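Local coordinates for NADH dehydrogenase, putative (Plasmodium falciparum, PDB 5JWC), which probably passes electrons from NADH to ubiquinone through a bound flavin, as a type II NADH dehydrogenase of the malaria parasite, at residues 136-141 with 298-304; 342-348 with 417-423; 60-64 with 156-160. All blocks are in the same frame, centred on the assembly; numbering follows the deposited sequence.

Overall arrangement
Along the chain, residues 60-64 come first and meet 156-160 in interaction 3, which closes a loop of 91 residues and joins strand 62-64 to the start of helix 158-174. Residues 136-141 leave the flavin-side sheet within that span and pair with 298-304 in interaction 1, closing a loop of 156 residues, so interactions 1 and 3 cross. Lys156, hydrogen-bonded to Ala138 O, connects the two directly. Interaction 2 follows in series: 342-348 meets 417-423, closing a loop of 68 residues that has helices but no strands. Interactions 1 and 2 touch through Cys343 and Asp342 and both contact FAD, which Arg60 of interaction 3 also reaches; interactions 2 and 3 do not touch.

Interaction 1. Residues 136-141 with 298-304; sequences VGAKTN and GLAQTTL. With FAD (flavin-adenine dinucleotide), chain C.
Lys139 and Ala300 are a hydrogen-bonded pair of an antiparallel two-stranded ribbon whose short axes run at 127°, a strongly twisted pairing. Lys139 N gives an almost straight bond to Ala300 O (2.7 Å), and Ala300 N returns one to Lys139 O (2.8 Å). At the far end the hydrogen bond is poorer: Asn141 N gives to Gly298 O at 3.0 Å from 68° out of the carbonyl plane. Asn141 OD1 accepts from Phe143 N, two residues on, while its CB packs on the methyl of Ala300.

The Lys139 side chain follows the partner strand. Its CG sits between the backbone N and the carbonyl carbon (chi1 66°), which lays the chain, extended as far as CE, along the Ala300 and Gln301 carbonyls and brings CE to 3.5 Å from Gln301 O. Ala138 presses its CB to 3.2 Å from Ala300 O. Beyond the ribbon the backbones part and a water fills the step: it donates to Gly137 O (2.6 Å) and to Gln301 OE1, and accepts from Thr302 N. Thr302 is the N-cap residue of helix 303-309. Apolar contact resumes where Val136 CG1 meets Leu304 CD2 at 3.8 Å, the two side chains crossing at about a right angle beside the adenine; Leu304 CD2 also lies 3.8 Å from FAD N6A.

The ribbon is formed by the two chain connections that run between the FAD-binding sheet, which holds 131-134 and 337-339, and the sheet of 153-154 and 292-295, which by family resemblance probably binds NADH. Its chemistry divides accordingly: backbone bonds hold the two inter-domain connections together, whereas the Val136-Leu304 end is apolar and suited to the adenine, with Gly137 bringing bare backbone up to the pyrophosphate.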
# COMPACT_ATOMS: atom_id res chain seq x y z
N VAL A 136 -4.41 -11.25 -23.23
CA VAL A 136 -4.62 -9.88 -22.73
C VAL A 136 -5.89 -9.73 -21.91
O VAL A 136 -6.22 -8.63 -21.45
CB VAL A 136 -4.66 -8.86 -23.87
CG1 VAL A 136 -3.32 -8.88 -24.60
CG2 VAL A 136 -5.84 -9.17 -24.85
N GLY A 137 -6.61 -10.83 -21.71
CA GLY A 137 -7.80 -10.79 -20.88
C GLY A 137 -8.91 -9.93 -21.45
O GLY A 137 -9.10 -9.86 -22.66
N ALA A 138 -9.66 -9.31 -20.55
CA ALA A 138 -10.79 -8.47 -20.91
C ALA A 138 -10.81 -7.21 -20.02
O ALA A 138 -9.95 -7.06 -19.14
CB ALA A 138 -12.09 -9.26 -20.78
N LYS A 139 -11.75 -6.30 -20.27
CA LYS A 139 -11.86 -5.11 -19.43
C LYS A 139 -13.27 -4.95 -18.88
O LYS A 139 -14.16 -5.75 -19.20
CB LYS A 139 -11.40 -3.86 -20.19
CG LYS A 139 -12.23 -3.40 -21.39
CD LYS A 139 -11.51 -2.19 -22.03
CE LYS A 139 -12.20 -1.66 -23.28
NZ LYS A 139 -13.66 -1.48 -23.02
N THR A 140 -13.45 -3.97 -18.02
CA THR A 140 -14.74 -3.79 -17.36
C THR A 140 -15.77 -3.32 -18.39
O THR A 140 -15.44 -2.59 -19.32
CB THR A 140 -14.66 -2.79 -16.18
OG1 THR A 140 -13.51 -3.08 -15.36
CG2 THR A 140 -15.92 -2.87 -15.32
N ASN A 141 -17.01 -3.76 -18.22
CA ASN A 141 -18.10 -3.36 -19.09
C ASN A 141 -19.22 -2.66 -18.32
O ASN A 141 -19.80 -3.24 -17.40
CB ASN A 141 -18.67 -4.58 -19.82
CG ASN A 141 -19.72 -4.20 -20.87
OD1 ASN A 141 -19.93 -3.02 -21.16
ND2 ASN A 141 -20.37 -5.21 -21.44
N GLY A 298 -19.34 -7.60 -15.35
CA GLY A 298 -19.24 -7.13 -16.72
C GLY A 298 -17.88 -7.16 -17.39
O GLY A 298 -16.94 -6.45 -16.99
N LEU A 299 -17.79 -7.95 -18.45
CA LEU A 299 -16.59 -8.04 -19.28
C LEU A 299 -16.82 -7.45 -20.67
O LEU A 299 -17.88 -7.64 -21.26
CB LEU A 299 -16.15 -9.49 -19.43
CG LEU A 299 -15.57 -10.27 -18.25
CD1 LEU A 299 -14.97 -11.56 -18.78
CD2 LEU A 299 -14.53 -9.44 -17.51
N ALA A 300 -15.81 -6.76 -21.18
CA ALA A 300 -15.79 -6.32 -22.57
C ALA A 300 -14.40 -6.59 -23.12
O ALA A 300 -13.45 -6.80 -22.36
CB ALA A 300 -16.16 -4.86 -22.69
N GLN A 301 -14.28 -6.60 -24.43
CA GLN A 301 -13.01 -6.92 -25.06
C GLN A 301 -12.07 -5.73 -25.04
O GLN A 301 -12.51 -4.59 -25.11
CB GLN A 301 -13.23 -7.40 -26.49
CG GLN A 301 -13.87 -8.77 -26.55
CD GLN A 301 -13.06 -9.81 -25.78
OE1 GLN A 301 -11.88 -10.03 -26.07
NE2 GLN A 301 -13.69 -10.45 -24.78
N THR A 302 -10.78 -6.00 -24.92
CA THR A 302 -9.78 -4.93 -24.96
C THR A 302 -9.77 -4.26 -26.34
O THR A 302 -10.16 -4.87 -27.33
CB THR A 302 -8.39 -5.46 -24.69
OG1 THR A 302 -8.08 -6.48 -25.65
CG2 THR A 302 -8.31 -6.05 -23.28
N THR A 303 -9.28 -3.03 -26.39
CA THR A 303 -9.14 -2.32 -27.65
C THR A 303 -8.20 -3.07 -28.59
O THR A 303 -8.45 -3.16 -29.80
CB THR A 303 -8.65 -0.86 -27.44
OG1 THR A 303 -7.35 -0.88 -26.84
CG2 THR A 303 -9.59 -0.13 -26.52
N LEU A 304 -7.14 -3.66 -28.04
CA LEU A 304 -6.21 -4.42 -28.87
C LEU A 304 -6.91 -5.54 -29.65
O LEU A 304 -6.65 -5.74 -30.85
CB LEU A 304 -5.12 -5.03 -27.99
CG LEU A 304 -4.24 -6.08 -28.68
CD1 LEU A 304 -3.51 -5.44 -29.87
CD2 LEU A 304 -3.25 -6.71 -27.74
PA FAD C . -6.05 -11.56 -16.87
O1A FAD C . -6.97 -10.43 -16.50
O2A FAD C . -5.74 -12.48 -15.74
O5B FAD C . -4.69 -11.00 -17.52
C5B FAD C . -4.70 -10.13 -18.63
C4B FAD C . -3.32 -9.49 -18.69
O4B FAD C . -3.17 -8.82 -19.92
C3B FAD C . -3.13 -8.46 -17.58
O3B FAD C . -1.82 -8.57 -17.07
C2B FAD C . -3.23 -7.14 -18.31
O2B FAD C . -2.46 -6.15 -17.67
C1B FAD C . -2.64 -7.54 -19.65
N9A FAD C . -2.99 -6.68 -20.78
C8A FAD C . -4.17 -6.02 -21.01
N7A FAD C . -4.05 -5.35 -22.19
C5A FAD C . -2.82 -5.58 -22.70
C6A FAD C . -2.20 -5.14 -23.86
N6A FAD C . -2.87 -4.40 -24.74
N1A FAD C . -0.91 -5.55 -24.12
C2A FAD C . -0.25 -6.39 -23.24
N3A FAD C . -0.88 -6.82 -22.09
C4A FAD C . -2.14 -6.41 -21.82
N1 FAD C . -11.81 -17.22 -11.90
C2 FAD C . -11.89 -18.44 -11.30
O2 FAD C . -11.69 -19.45 -11.97
N3 FAD C . -12.18 -18.56 -9.95
C4 FAD C . -12.39 -17.45 -9.17
O4 FAD C . -12.63 -17.59 -7.97
C4X FAD C . -12.29 -16.20 -9.77
N5 FAD C . -12.49 -15.05 -9.02
C5X FAD C . -12.39 -13.81 -9.64
C6 FAD C . -12.56 -12.66 -8.90
C7 FAD C . -12.47 -11.40 -9.49
C7M FAD C . -12.68 -10.17 -8.63
C8 FAD C . -12.18 -11.30 -10.84
C8M FAD C . -12.08 -9.95 -11.50
C9 FAD C . -12.00 -12.46 -11.59
C9A FAD C . -12.10 -13.71 -11.00
N10 FAD C . -11.91 -14.87 -11.74
C10 FAD C . -12.00 -16.09 -11.13
C1' FAD C . -11.65 -14.81 -13.21
C2' FAD C . -10.20 -14.72 -13.62
O2' FAD C . -9.63 -13.60 -13.00
C3' FAD C . -10.17 -14.49 -15.12
O3' FAD C . -10.91 -15.48 -15.80
C4' FAD C . -8.71 -14.52 -15.53
O4' FAD C . -8.14 -13.32 -15.07
C5' FAD C . -8.51 -14.65 -17.03
O5' FAD C . -7.12 -14.75 -17.27
P FAD C . -6.46 -13.92 -18.48
O1P FAD C . -5.00 -14.28 -18.58
O2P FAD C . -7.28 -14.23 -19.71
O3P FAD C . -6.71 -12.37 -18.11
O HOH W 1 -9.78 -8.59 -24.83

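Interaction 2. Residues 342-348 with 417-423; sequences DCKKIQP and YKSPTPT. With FAD (flavin-adenine dinucleotide), chain C.
Ser419 OG takes the backbone N-H of Ile346 in a short, nearly straight bond (2.6 Å, 172°), and the compact half of the contact is built around it. The serine oxygen points away from its own backbone N (chi1 -162°), straight at the strand edge. Next to it Ile346 CD1 rests 3.6 Å from Pro420 CD, and the Ile346 side chain also meets the Tyr417 hydroxyl. Pro348 packs over one face of the Tyr417 ring, its CG making a CH-pi contact 4.0 Å from the ring centroid and 20° off its normal. Ile346 O comes to the edge of the same ring, near its plane.

Strand 344-346 pairs through its backbone with 321-323, so residues 417-423 approach from a side where no sheet continues. This returning loop links helix 403-416 to helix 424-440, and it carries an inverse gamma turn centred on Pro422. Asp342 follows Gly341 in the Gly-Asp motif that meets the FAD ribityl chain in this flavoprotein family; here FAD O3' donates to Asp342 OD1 at 3.1 Å, and Asp342 N bonds to O2P of the diphosphate.

Midway between the two halves a water lies 2.8 Å from Ser419 OG and links that hydroxyl to Pro420 O and to Lys344 NZ, whose charge is paired with Glu430. Toward Pro422 the carboxylate of Asp342 and the facing backbone are linked through water. Pro422 CB does touch Asp342 OD1 (3.2 Å), but the polar links are indirect: one water donates to Asp342 OD2 at 2.6 Å and to Pro422 O at 2.9 Å. Lys345 arches over this side, its CD against Ser419, with Pro422 beyond it exposed.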
# COMPACT_ATOMS: atom_id res chain seq x y z
N ASP A 342 -9.46 -15.21 -21.20
CA ASP A 342 -10.73 -14.49 -21.41
C ASP A 342 -10.86 -13.76 -22.74
O ASP A 342 -11.95 -13.31 -23.11
CB ASP A 342 -10.93 -13.44 -20.32
CG ASP A 342 -11.30 -14.03 -18.97
OD1 ASP A 342 -11.37 -15.26 -18.83
OD2 ASP A 342 -11.49 -13.22 -18.04
N CYS A 343 -9.75 -13.57 -23.46
CA CYS A 343 -9.83 -12.80 -24.71
C CYS A 343 -10.28 -13.66 -25.90
O CYS A 343 -10.43 -13.14 -27.00
CB CYS A 343 -8.47 -12.15 -25.05
SG CYS A 343 -7.18 -13.32 -25.59
N LYS A 344 -10.50 -14.95 -25.68
CA LYS A 344 -10.77 -15.87 -26.78
C LYS A 344 -12.00 -16.75 -26.55
O LYS A 344 -12.45 -16.94 -25.41
CB LYS A 344 -9.54 -16.76 -27.05
CG LYS A 344 -9.22 -17.75 -25.93
CD LYS A 344 -9.84 -19.13 -26.16
CE LYS A 344 -9.54 -20.08 -25.00
NZ LYS A 344 -10.11 -19.61 -23.68
N LYS A 345 -12.51 -17.31 -27.65
CA LYS A 345 -13.46 -18.42 -27.63
C LYS A 345 -12.96 -19.50 -28.60
O LYS A 345 -12.37 -19.18 -29.64
CB LYS A 345 -14.86 -17.95 -28.05
CG LYS A 345 -15.66 -17.17 -26.98
CD LYS A 345 -15.70 -17.88 -25.62
CE LYS A 345 -16.27 -16.96 -24.51
NZ LYS A 345 -16.18 -17.59 -23.12
N ILE A 346 -13.15 -20.77 -28.26
CA ILE A 346 -12.72 -21.87 -29.11
C ILE A 346 -13.81 -22.24 -30.13
O ILE A 346 -14.98 -22.42 -29.76
CB ILE A 346 -12.36 -23.12 -28.27
CG1 ILE A 346 -11.24 -22.79 -27.27
CG2 ILE A 346 -11.97 -24.30 -29.18
CD1 ILE A 346 -10.77 -23.99 -26.48
N GLN A 347 -13.44 -22.33 -31.40
CA GLN A 347 -14.32 -22.85 -32.44
C GLN A 347 -13.65 -24.09 -33.03
O GLN A 347 -12.77 -23.97 -33.88
CB GLN A 347 -14.59 -21.81 -33.53
CG GLN A 347 -15.29 -22.39 -34.77
CD GLN A 347 -16.63 -23.06 -34.43
OE1 GLN A 347 -17.61 -22.37 -34.12
NE2 GLN A 347 -16.67 -24.40 -34.46
N PRO A 348 -14.03 -25.27 -32.54
CA PRO A 348 -13.28 -26.48 -32.89
C PRO A 348 -13.56 -26.94 -34.31
O PRO A 348 -14.54 -26.51 -34.92
CB PRO A 348 -13.79 -27.51 -31.89
CG PRO A 348 -15.18 -27.06 -31.60
CD PRO A 348 -15.14 -25.56 -31.61
N TYR A 417 -21.31 -27.52 -28.62
CA TYR A 417 -20.02 -27.26 -27.97
C TYR A 417 -19.99 -25.90 -27.28
O TYR A 417 -20.33 -24.88 -27.87
CB TYR A 417 -18.87 -27.32 -28.98
CG TYR A 417 -17.54 -26.93 -28.35
CD1 TYR A 417 -16.85 -27.82 -27.54
CD2 TYR A 417 -16.99 -25.66 -28.56
CE1 TYR A 417 -15.63 -27.47 -26.95
CE2 TYR A 417 -15.77 -25.30 -27.97
CZ TYR A 417 -15.10 -26.22 -27.17
OH TYR A 417 -13.90 -25.88 -26.57
N LYS A 418 -19.59 -25.89 -26.02
CA LYS A 418 -19.41 -24.62 -25.31
C LYS A 418 -17.93 -24.40 -25.06
O LYS A 418 -17.21 -25.30 -24.58
CB LYS A 418 -20.24 -24.59 -24.01
CG LYS A 418 -21.75 -24.65 -24.32
CD LYS A 418 -22.61 -24.99 -23.13
CE LYS A 418 -24.08 -25.14 -23.59
NZ LYS A 418 -24.22 -26.16 -24.69
N SER A 419 -17.47 -23.22 -25.44
CA SER A 419 -16.09 -22.81 -25.21
C SER A 419 -15.80 -22.80 -23.70
O SER A 419 -16.73 -22.65 -22.90
CB SER A 419 -15.87 -21.42 -25.83
OG SER A 419 -14.50 -21.13 -26.02
N PRO A 420 -14.52 -22.95 -23.31
CA PRO A 420 -14.23 -22.87 -21.87
C PRO A 420 -14.75 -21.55 -21.28
O PRO A 420 -14.61 -20.48 -21.89
CB PRO A 420 -12.70 -22.94 -21.82
CG PRO A 420 -12.33 -23.71 -23.10
CD PRO A 420 -13.33 -23.27 -24.11
N THR A 421 -15.36 -21.63 -20.11
CA THR A 421 -15.85 -20.45 -19.41
C THR A 421 -14.69 -19.50 -19.08
O THR A 421 -13.57 -19.95 -18.91
CB THR A 421 -16.57 -20.85 -18.12
OG1 THR A 421 -15.71 -21.72 -17.38
CG2 THR A 421 -17.86 -21.61 -18.45
N PRO A 422 -14.96 -18.18 -19.01
CA PRO A 422 -13.88 -17.22 -18.73
C PRO A 422 -13.47 -17.22 -17.25
O PRO A 422 -13.90 -16.36 -16.48
CB PRO A 422 -14.48 -15.87 -19.13
CG PRO A 422 -15.98 -16.05 -18.88
CD PRO A 422 -16.26 -17.51 -19.23
N THR A 423 -12.65 -18.19 -16.87
CA THR A 423 -12.21 -18.33 -15.49
C THR A 423 -10.68 -18.45 -15.36
O THR A 423 -9.99 -18.77 -16.33
CB THR A 423 -12.83 -19.56 -14.83
OG1 THR A 423 -12.37 -20.74 -15.51
CG2 THR A 423 -14.37 -19.49 -14.89
PA FAD C . -6.05 -11.56 -16.87
O1A FAD C . -6.97 -10.43 -16.50
O2A FAD C . -5.74 -12.48 -15.74
O5B FAD C . -4.69 -11.00 -17.52
C5B FAD C . -4.70 -10.13 -18.63
C4B FAD C . -3.32 -9.49 -18.69
O4B FAD C . -3.17 -8.82 -19.92
C3B FAD C . -3.13 -8.46 -17.58
O3B FAD C . -1.82 -8.57 -17.07
C2B FAD C . -3.23 -7.14 -18.31
O2B FAD C . -2.46 -6.15 -17.67
C1B FAD C . -2.64 -7.54 -19.65
N9A FAD C . -2.99 -6.68 -20.78
C8A FAD C . -4.17 -6.02 -21.01
N7A FAD C . -4.05 -5.35 -22.19
C5A FAD C . -2.82 -5.58 -22.70
C6A FAD C . -2.20 -5.14 -23.86
N6A FAD C . -2.87 -4.40 -24.74
N1A FAD C . -0.91 -5.55 -24.12
C2A FAD C . -0.25 -6.39 -23.24
N3A FAD C . -0.88 -6.82 -22.09
C4A FAD C . -2.14 -6.41 -21.82
N1 FAD C . -11.81 -17.22 -11.90
C2 FAD C . -11.89 -18.44 -11.30
O2 FAD C . -11.69 -19.45 -11.97
N3 FAD C . -12.18 -18.56 -9.95
C4 FAD C . -12.39 -17.45 -9.17
O4 FAD C . -12.63 -17.59 -7.97
C4X FAD C . -12.29 -16.20 -9.77
N5 FAD C . -12.49 -15.05 -9.02
C5X FAD C . -12.39 -13.81 -9.64
C6 FAD C . -12.56 -12.66 -8.90
C7 FAD C . -12.47 -11.40 -9.49
C7M FAD C . -12.68 -10.17 -8.63
C8 FAD C . -12.18 -11.30 -10.84
C8M FAD C . -12.08 -9.95 -11.50
C9 FAD C . -12.00 -12.46 -11.59
C9A FAD C . -12.10 -13.71 -11.00
N10 FAD C . -11.91 -14.87 -11.74
C10 FAD C . -12.00 -16.09 -11.13
C1' FAD C . -11.65 -14.81 -13.21
C2' FAD C . -10.20 -14.72 -13.62
O2' FAD C . -9.63 -13.60 -13.00
C3' FAD C . -10.17 -14.49 -15.12
O3' FAD C . -10.91 -15.48 -15.80
C4' FAD C . -8.71 -14.52 -15.53
O4' FAD C . -8.14 -13.32 -15.07
C5' FAD C . -8.51 -14.65 -17.03
O5' FAD C . -7.12 -14.75 -17.27
P FAD C . -6.46 -13.92 -18.48
O1P FAD C . -5.00 -14.28 -18.58
O2P FAD C . -7.28 -14.23 -19.71
O3P FAD C . -6.71 -12.37 -18.11
O HOH W 2 -10.19 -17.63 -19.06
O HOH W 3 -13.62 -13.46 -16.55
O HOH W 4 -13.19 -19.61 -24.07

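Interaction 3. Residues 60-64 with 156-160; sequences RNYFT and KDIDD. With 4W0 (5-fluoro-3-methyl-2-{4-[4-(trifluoromethoxy)benzyl]phenyl}quinolin-4(1H)-one), chain K.
Arg60 and Asp157 meet in a salt bridge, NH1 giving to OD2 at 2.8 Å. The carboxylate oxygen lies at the guanidinium edge, near its plane, but the two flat groups stand 85° apart, so a single N-H serves the bridge rather than a side-by-side pair. The arginine chain leaves its backbone extended and then turns about the CG-CD bond (chi3 70°), which swings NE round to Tyr62 O, 2.9 Å away. Held at NE and at NH1, with a further hydrogen-bond partner for NH2 outside the two segments, the guanidinium has little freedom to rotate; Thr64 OG1 lies over one of its faces, offset toward the rim, and Arg60 CG covers part of one face of the Tyr62 ring. A magnesium ion is bound at Arg60 and Thr64.

Thr64 OG1 donates to the other carboxylate oxygen, Asp157 OD1, at 2.8 Å on its syn side. That oxygen also accepts Ile158 N (2.7 Å) with its anti lone pair.

Tyr62 CG sits between the backbone N and the carbonyl carbon (chi1 52°), sending the ring across toward helix 158-174. CE1 reaches Ile158 CG1 at 4.0 Å, and OH touches a water, 2.8 Å away, that accepts from Asp159 N. The trifluoromethoxyphenyl end of one inhibitor copy lies beyond: its F4 is in the ring plane, 3.1 Å from Tyr62 OH, while Ile158 CG2 packs 3.8 Å from its C18. Ile520 of the second subunit also packs on Tyr62, placing this pocket beside the dimer interface.

Both Asp157 oxygens are thus engaged, by a guanidinium, a hydroxyl and a backbone amide at the helix start. This setting, with the metal nearby, would probably favour the charged carboxylate, and it couples the arginine that touches FAD to the helix bordering one of the inhibitor sites.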
# COMPACT_ATOMS: atom_id res chain seq x y z
N ARG A 60 1.46 -4.31 -16.88
CA ARG A 60 1.42 -4.67 -15.46
C ARG A 60 2.59 -5.58 -15.15
O ARG A 60 2.68 -6.70 -15.68
CB ARG A 60 0.09 -5.37 -15.13
CG ARG A 60 -0.33 -5.37 -13.67
CD ARG A 60 -1.68 -6.08 -13.50
NE ARG A 60 -1.55 -7.52 -13.72
CZ ARG A 60 -2.57 -8.37 -13.77
NH1 ARG A 60 -3.81 -7.93 -13.61
NH2 ARG A 60 -2.35 -9.66 -13.97
N ASN A 61 3.51 -5.14 -14.29
CA ASN A 61 4.70 -5.95 -14.07
C ASN A 61 4.54 -6.93 -12.91
O ASN A 61 5.52 -7.47 -12.38
CB ASN A 61 5.94 -5.07 -13.90
CG ASN A 61 6.04 -4.46 -12.54
OD1 ASN A 61 5.04 -4.10 -11.94
ND2 ASN A 61 7.27 -4.33 -12.05
N TYR A 62 3.29 -7.19 -12.53
CA TYR A 62 3.00 -8.22 -11.55
C TYR A 62 1.81 -9.05 -12.03
O TYR A 62 1.03 -8.58 -12.84
CB TYR A 62 2.71 -7.60 -10.17
CG TYR A 62 1.65 -6.52 -10.23
CD1 TYR A 62 0.31 -6.82 -10.03
CD2 TYR A 62 1.99 -5.21 -10.52
CE1 TYR A 62 -0.66 -5.86 -10.09
CE2 TYR A 62 1.01 -4.21 -10.59
CZ TYR A 62 -0.31 -4.56 -10.38
OH TYR A 62 -1.30 -3.60 -10.46
N PHE A 63 1.69 -10.27 -11.53
CA PHE A 63 0.52 -11.13 -11.72
C PHE A 63 -0.45 -10.86 -10.57
O PHE A 63 -0.02 -10.69 -9.44
CB PHE A 63 0.94 -12.61 -11.75
CG PHE A 63 -0.16 -13.59 -11.37
CD1 PHE A 63 -1.12 -13.98 -12.30
CD2 PHE A 63 -0.22 -14.14 -10.08
CE1 PHE A 63 -2.12 -14.91 -11.97
CE2 PHE A 63 -1.21 -15.05 -9.74
CZ PHE A 63 -2.16 -15.43 -10.68
N THR A 64 -1.75 -10.82 -10.87
CA THR A 64 -2.77 -10.61 -9.84
C THR A 64 -3.55 -11.88 -9.57
O THR A 64 -4.20 -12.42 -10.48
CB THR A 64 -3.75 -9.51 -10.24
OG1 THR A 64 -3.03 -8.28 -10.42
CG2 THR A 64 -4.87 -9.32 -9.16
N LYS A 156 -11.66 -5.10 -10.58
CA LYS A 156 -11.02 -6.01 -11.52
C LYS A 156 -9.55 -6.25 -11.21
O LYS A 156 -8.99 -7.27 -11.61
CB LYS A 156 -11.18 -5.51 -12.95
CG LYS A 156 -11.94 -6.52 -13.83
CD LYS A 156 -11.54 -6.38 -15.28
CE LYS A 156 -10.11 -6.82 -15.43
NZ LYS A 156 -9.82 -7.48 -16.68
N ASP A 157 -8.92 -5.33 -10.47
CA ASP A 157 -7.49 -5.49 -10.22
C ASP A 157 -7.12 -4.93 -8.84
O ASP A 157 -7.97 -4.40 -8.12
CB ASP A 157 -6.66 -4.80 -11.32
CG ASP A 157 -5.36 -5.54 -11.64
OD1 ASP A 157 -4.71 -6.12 -10.72
OD2 ASP A 157 -4.98 -5.54 -12.84
N ILE A 158 -5.86 -5.09 -8.47
CA ILE A 158 -5.39 -4.66 -7.16
C ILE A 158 -5.78 -3.21 -6.87
O ILE A 158 -6.32 -2.91 -5.80
CB ILE A 158 -3.86 -4.81 -7.06
CG1 ILE A 158 -3.46 -6.27 -7.27
CG2 ILE A 158 -3.37 -4.30 -5.71
CD1 ILE A 158 -3.89 -7.20 -6.16
N ASP A 159 -5.51 -2.31 -7.81
CA ASP A 159 -5.77 -0.88 -7.59
C ASP A 159 -7.26 -0.61 -7.33
O ASP A 159 -7.61 0.20 -6.47
CB ASP A 159 -5.29 -0.05 -8.79
CG ASP A 159 -5.48 1.45 -8.58
OD1 ASP A 159 -6.07 2.12 -9.46
OD2 ASP A 159 -5.03 1.98 -7.54
N ASP A 160 -8.14 -1.30 -8.08
CA ASP A 160 -9.58 -1.17 -7.89
C ASP A 160 -9.98 -1.51 -6.45
O ASP A 160 -10.74 -0.78 -5.82
CB ASP A 160 -10.35 -2.12 -8.82
CG ASP A 160 -10.16 -1.80 -10.29
OD1 ASP A 160 -9.74 -0.68 -10.63
OD2 ASP A 160 -10.46 -2.69 -11.12
C1 4W0 K . 7.32 -0.58 1.42
C2 4W0 K . 6.26 -0.44 0.52
C3 4W0 K . 5.48 -1.57 0.20
C4 4W0 K . 5.73 -2.84 0.76
C5 4W0 K . 6.79 -2.96 1.66
C6 4W0 K . 7.58 -1.86 2.00
O1 4W0 K . -1.52 0.22 -9.67
C7 4W0 K . 4.88 -4.04 0.40
C8 4W0 K . 3.78 -3.86 -0.54
C9 4W0 K . 3.57 -2.51 -1.12
C10 4W0 K . 2.46 -2.14 -2.03
C11 4W0 K . 1.19 -2.33 -1.48
C12 4W0 K . 0.07 -1.99 -2.21
C13 4W0 K . 0.26 -1.43 -3.45
C14 4W0 K . 1.52 -1.20 -3.99
C15 4W0 K . 2.64 -1.55 -3.26
O2 4W0 K . 5.09 -5.15 0.87
N 4W0 K . 4.38 -1.39 -0.75
C16 4W0 K . -1.01 -1.07 -4.14
C17 4W0 K . -1.08 -0.75 -5.60
C18 4W0 K . -0.73 -1.69 -6.57
C19 4W0 K . -0.88 -1.37 -7.91
C20 4W0 K . -1.38 -0.13 -8.29
C21 4W0 K . -1.75 0.79 -7.31
C22 4W0 K . -1.61 0.48 -5.97
C23 4W0 K . 2.92 -5.05 -0.89
F1 4W0 K . 7.04 -4.14 2.20
C24 4W0 K . -0.40 0.32 -10.56
F2 4W0 K . 0.69 0.53 -9.80
F3 4W0 K . -0.55 1.36 -11.40
F4 4W0 K . -0.31 -0.77 -11.36
O HOH W 5 -4.01 -2.87 -10.10